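Local structure of N-alpha-acetyltransferase 38, NatC auxiliary subunit (Saccharomyces cerevisiae, 6YGA) at residues L4-V16 / R22-Q34. The protein serves as the small, Sm-like auxiliary subunit of the heterotrimeric NatC complex, which acetylates the N-termini of nascent proteins on the ribosome. Sequence-based numbering, arbitrary orientation.
Sequences LKLSDFIGNTLIV and RILVGSLVAVDAQ
The first antiparallel hairpin of the Sm-like (LSM) fold pairs strand 13-16 with the long, bent strand 23-32, and the turn before it is tied to the same partner. Leu14 and Gly26 exchange backbone bonds, Leu14 N to Gly26 O at 2.7 Å and Gly26 N to Leu14 O, as do Val16 and Leu24. The non-hydrogen-bonded pairs are Ile15-Val25, between these two, and Thr13-Ser27, on the turn side of Leu14-Gly26; Thr13 CA and Val25 CA send C-H...O contacts to Gly26 O and Leu14 O. Beyond the ladder, two more backbone bonds tie the type II turn Phe9-Asn12 to Leu28: Gly11 N meets Leu28 O at 2.9 Å, nearly straight (172°) and in the carbonyl plane, whereas Leu28 N reaches Asn12 O from above its carbonyl plane. Asn12 ND2 also holds Phe9 O, 2.9 Å away, a side-chain bond closing over the turn with ND2 above the plane of the Phe9 carbonyl.

Leu28 carries most of the apolar contact. With CG anti to the backbone N (chi1 -177°), Leu28 CB lies 3.8 Å from Leu14 CD1 and Leu28 CD2 packs on the same methyl, while Leu28 CD2 also touches Ile10 CG2 at 4.1 Å and Phe9 CB; Leu37 and Leu39 pack on Leu28 too. Farther along, Leu6 CD1 meets Val31 CG1 at 4.0 Å, the two side chains crossing at about a right angle. On the face opposite Leu14, Thr13 turns its methyl, not its hydroxyl, to Val25: Thr13 CG2 and Val25 CG1 are 3.6 Å apart.

The ring of Phe9 stacks edge-to-face with Phe28 of the Naa35 subunit. Six backbone bonds thus fix the hairpin and its preceding turn as one unit, while aliphatic contacts of Leu6, Phe9 and Ile10 seat the N-terminal segment on the strand along whose 30-32 end Naa35 adds a strand of its own.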
# COMPACT_ATOMS: atom_id res chain seq x y z
N LEU C 4 -32.59 38.71 10.55
CA LEU C 4 -32.04 37.43 10.13
C LEU C 4 -30.53 37.48 10.03
O LEU C 4 -29.91 38.54 9.92
CB LEU C 4 -32.63 36.98 8.79
CG LEU C 4 -33.88 36.11 8.92
CD1 LEU C 4 -34.23 35.47 7.58
CD2 LEU C 4 -33.68 35.05 9.99
N LYS C 5 -29.94 36.28 10.08
CA LYS C 5 -28.51 36.08 9.93
C LYS C 5 -28.28 34.82 9.10
O LYS C 5 -29.15 33.95 9.02
CB LYS C 5 -27.81 35.95 11.29
CG LYS C 5 -27.66 37.25 12.05
CD LYS C 5 -26.66 38.18 11.37
CE LYS C 5 -26.27 39.34 12.28
NZ LYS C 5 -25.50 38.88 13.47
N LEU C 6 -27.10 34.73 8.50
CA LEU C 6 -26.74 33.52 7.77
C LEU C 6 -26.66 32.31 8.69
O LEU C 6 -26.93 31.18 8.26
CB LEU C 6 -25.40 33.72 7.05
CG LEU C 6 -25.39 34.72 5.89
CD1 LEU C 6 -23.97 35.08 5.54
CD2 LEU C 6 -26.11 34.13 4.69
N SER C 7 -26.30 32.53 9.96
CA SER C 7 -26.23 31.43 10.93
C SER C 7 -27.56 30.71 11.06
O SER C 7 -27.59 29.50 11.33
CB SER C 7 -25.80 31.97 12.29
OG SER C 7 -25.67 30.92 13.24
N ASP C 8 -28.68 31.41 10.86
CA ASP C 8 -29.99 30.77 10.94
C ASP C 8 -30.19 29.78 9.80
O ASP C 8 -30.97 28.83 9.94
CB ASP C 8 -31.10 31.82 10.92
CG ASP C 8 -30.92 32.88 11.99
OD1 ASP C 8 -30.93 32.52 13.19
OD2 ASP C 8 -30.79 34.07 11.64
N PHE C 9 -29.49 29.98 8.68
CA PHE C 9 -29.76 29.20 7.48
C PHE C 9 -29.03 27.86 7.45
O PHE C 9 -29.55 26.90 6.86
CB PHE C 9 -29.38 30.01 6.24
CG PHE C 9 -30.48 30.90 5.74
CD1 PHE C 9 -30.87 32.03 6.45
CD2 PHE C 9 -31.13 30.62 4.54
CE1 PHE C 9 -31.88 32.85 5.98
CE2 PHE C 9 -32.13 31.43 4.07
CZ PHE C 9 -32.51 32.55 4.78
N ILE C 10 -27.84 27.78 8.05
CA ILE C 10 -27.04 26.57 7.94
C ILE C 10 -27.80 25.39 8.54
O ILE C 10 -28.52 25.52 9.53
CB ILE C 10 -25.67 26.76 8.60
CG1 ILE C 10 -25.83 27.13 10.08
CG2 ILE C 10 -24.86 27.81 7.85
CD1 ILE C 10 -24.53 27.45 10.78
N GLY C 11 -27.64 24.22 7.92
CA GLY C 11 -28.36 23.04 8.31
C GLY C 11 -29.71 22.88 7.65
O GLY C 11 -30.44 21.93 7.99
N ASN C 12 -30.08 23.76 6.73
CA ASN C 12 -31.38 23.73 6.08
C ASN C 12 -31.21 23.52 4.58
O ASN C 12 -30.26 24.02 3.97
CB ASN C 12 -32.16 25.03 6.35
CG ASN C 12 -32.53 25.20 7.81
OD1 ASN C 12 -33.48 24.59 8.30
ND2 ASN C 12 -31.77 26.03 8.52
N THR C 13 -32.14 22.76 4.00
CA THR C 13 -32.09 22.45 2.58
C THR C 13 -32.31 23.70 1.74
O THR C 13 -33.17 24.53 2.05
CB THR C 13 -33.16 21.40 2.25
OG1 THR C 13 -32.96 20.24 3.06
CG2 THR C 13 -33.10 21.00 0.78
N LEU C 14 -31.51 23.84 0.68
CA LEU C 14 -31.59 24.98 -0.22
C LEU C 14 -31.68 24.50 -1.66
O LEU C 14 -31.20 23.41 -2.01
CB LEU C 14 -30.37 25.91 -0.07
CG LEU C 14 -30.20 26.59 1.28
CD1 LEU C 14 -28.99 27.51 1.28
CD2 LEU C 14 -31.47 27.36 1.64
N ILE C 15 -32.30 25.32 -2.50
CA ILE C 15 -32.44 25.06 -3.93
C ILE C 15 -31.54 26.05 -4.66
O ILE C 15 -31.74 27.27 -4.56
CB ILE C 15 -33.90 25.18 -4.39
CG1 ILE C 15 -34.72 23.97 -3.93
CG2 ILE C 15 -33.96 25.30 -5.91
CD1 ILE C 15 -35.24 24.06 -2.50
N VAL C 16 -30.55 25.53 -5.38
CA VAL C 16 -29.55 26.36 -6.05
C VAL C 16 -29.54 25.95 -7.52
O VAL C 16 -28.98 24.91 -7.88
CB VAL C 16 -28.16 26.22 -5.43
CG1 VAL C 16 -27.15 27.05 -6.21
CG2 VAL C 16 -28.19 26.63 -3.97
N ARG C 22 -29.15 22.44 -15.02
CA ARG C 22 -29.02 21.66 -13.80
C ARG C 22 -29.40 22.48 -12.57
O ARG C 22 -29.21 23.70 -12.52
CB ARG C 22 -27.60 21.12 -13.66
CG ARG C 22 -26.52 22.19 -13.76
CD ARG C 22 -25.13 21.59 -13.95
NE ARG C 22 -24.68 20.80 -12.80
CZ ARG C 22 -23.41 20.44 -12.60
NH1 ARG C 22 -22.48 20.82 -13.46
NH2 ARG C 22 -23.08 19.72 -11.54
N ILE C 23 -29.93 21.80 -11.56
CA ILE C 23 -30.32 22.39 -10.29
C ILE C 23 -29.79 21.51 -9.17
O ILE C 23 -29.82 20.28 -9.27
CB ILE C 23 -31.86 22.56 -10.19
CG1 ILE C 23 -32.30 23.81 -10.96
CG2 ILE C 23 -32.33 22.60 -8.74
CD1 ILE C 23 -33.75 24.20 -10.72
N LEU C 24 -29.31 22.15 -8.10
CA LEU C 24 -28.75 21.45 -6.95
C LEU C 24 -29.64 21.66 -5.73
O LEU C 24 -30.02 22.79 -5.42
CB LEU C 24 -27.33 21.92 -6.65
CG LEU C 24 -26.32 21.77 -7.78
CD1 LEU C 24 -24.94 22.22 -7.33
CD2 LEU C 24 -26.28 20.33 -8.26
N VAL C 25 -29.97 20.57 -5.04
CA VAL C 25 -30.73 20.59 -3.79
C VAL C 25 -29.85 19.98 -2.71
O VAL C 25 -29.44 18.81 -2.83
CB VAL C 25 -32.06 19.84 -3.92
CG1 VAL C 25 -32.87 19.96 -2.64
CG2 VAL C 25 -32.85 20.35 -5.11
N GLY C 26 -29.55 20.75 -1.67
CA GLY C 26 -28.66 20.27 -0.63
C GLY C 26 -28.77 21.08 0.63
O GLY C 26 -29.34 22.18 0.65
N SER C 27 -28.21 20.52 1.71
CA SER C 27 -28.18 21.17 3.01
C SER C 27 -26.95 22.06 3.10
O SER C 27 -25.83 21.62 2.83
CB SER C 27 -28.16 20.12 4.12
OG SER C 27 -28.29 20.71 5.40
N LEU C 28 -27.16 23.32 3.50
CA LEU C 28 -26.09 24.30 3.54
C LEU C 28 -25.15 24.01 4.70
O LEU C 28 -25.58 23.94 5.86
CB LEU C 28 -26.67 25.71 3.66
CG LEU C 28 -25.65 26.84 3.63
CD1 LEU C 28 -24.99 26.94 2.27
CD2 LEU C 28 -26.29 28.17 4.02
N VAL C 29 -23.86 23.87 4.39
CA VAL C 29 -22.85 23.56 5.39
C VAL C 29 -22.04 24.79 5.78
O VAL C 29 -21.79 25.02 6.97
CB VAL C 29 -21.92 22.44 4.87
CG1 VAL C 29 -20.72 22.28 5.78
CG2 VAL C 29 -22.68 21.13 4.77
N ALA C 30 -21.62 25.59 4.80
CA ALA C 30 -20.83 26.77 5.09
C ALA C 30 -20.98 27.78 3.97
O ALA C 30 -21.26 27.42 2.82
CB ALA C 30 -19.35 26.41 5.29
N VAL C 31 -20.81 29.05 4.32
CA VAL C 31 -20.78 30.16 3.36
C VAL C 31 -19.67 31.11 3.79
O VAL C 31 -19.44 31.30 4.99
CB VAL C 31 -22.15 30.88 3.27
CG1 VAL C 31 -22.54 31.48 4.61
CG2 VAL C 31 -22.13 31.94 2.18
N ASP C 32 -18.97 31.69 2.82
CA ASP C 32 -17.87 32.60 3.10
C ASP C 32 -18.24 34.02 2.66
O ASP C 32 -19.38 34.30 2.29
CB ASP C 32 -16.58 32.11 2.42
CG ASP C 32 -16.68 32.10 0.90
OD1 ASP C 32 -17.76 32.39 0.36
OD2 ASP C 32 -15.65 31.78 0.25
N ALA C 33 -17.25 34.91 2.70
CA ALA C 33 -17.50 36.33 2.44
C ALA C 33 -17.84 36.58 0.97
O ALA C 33 -18.56 37.54 0.66
CB ALA C 33 -16.29 37.16 2.85
N GLN C 34 -17.34 35.74 0.07
CA GLN C 34 -17.58 35.90 -1.36
C GLN C 34 -18.77 35.09 -1.85
O GLN C 34 -18.90 34.87 -3.06
CB GLN C 34 -16.32 35.52 -2.14
CG GLN C 34 -15.07 36.30 -1.71
CD GLN C 34 -15.24 37.81 -1.85
OE1 GLN C 34 -15.02 38.56 -0.90
NE2 GLN C 34 -15.62 38.25 -3.04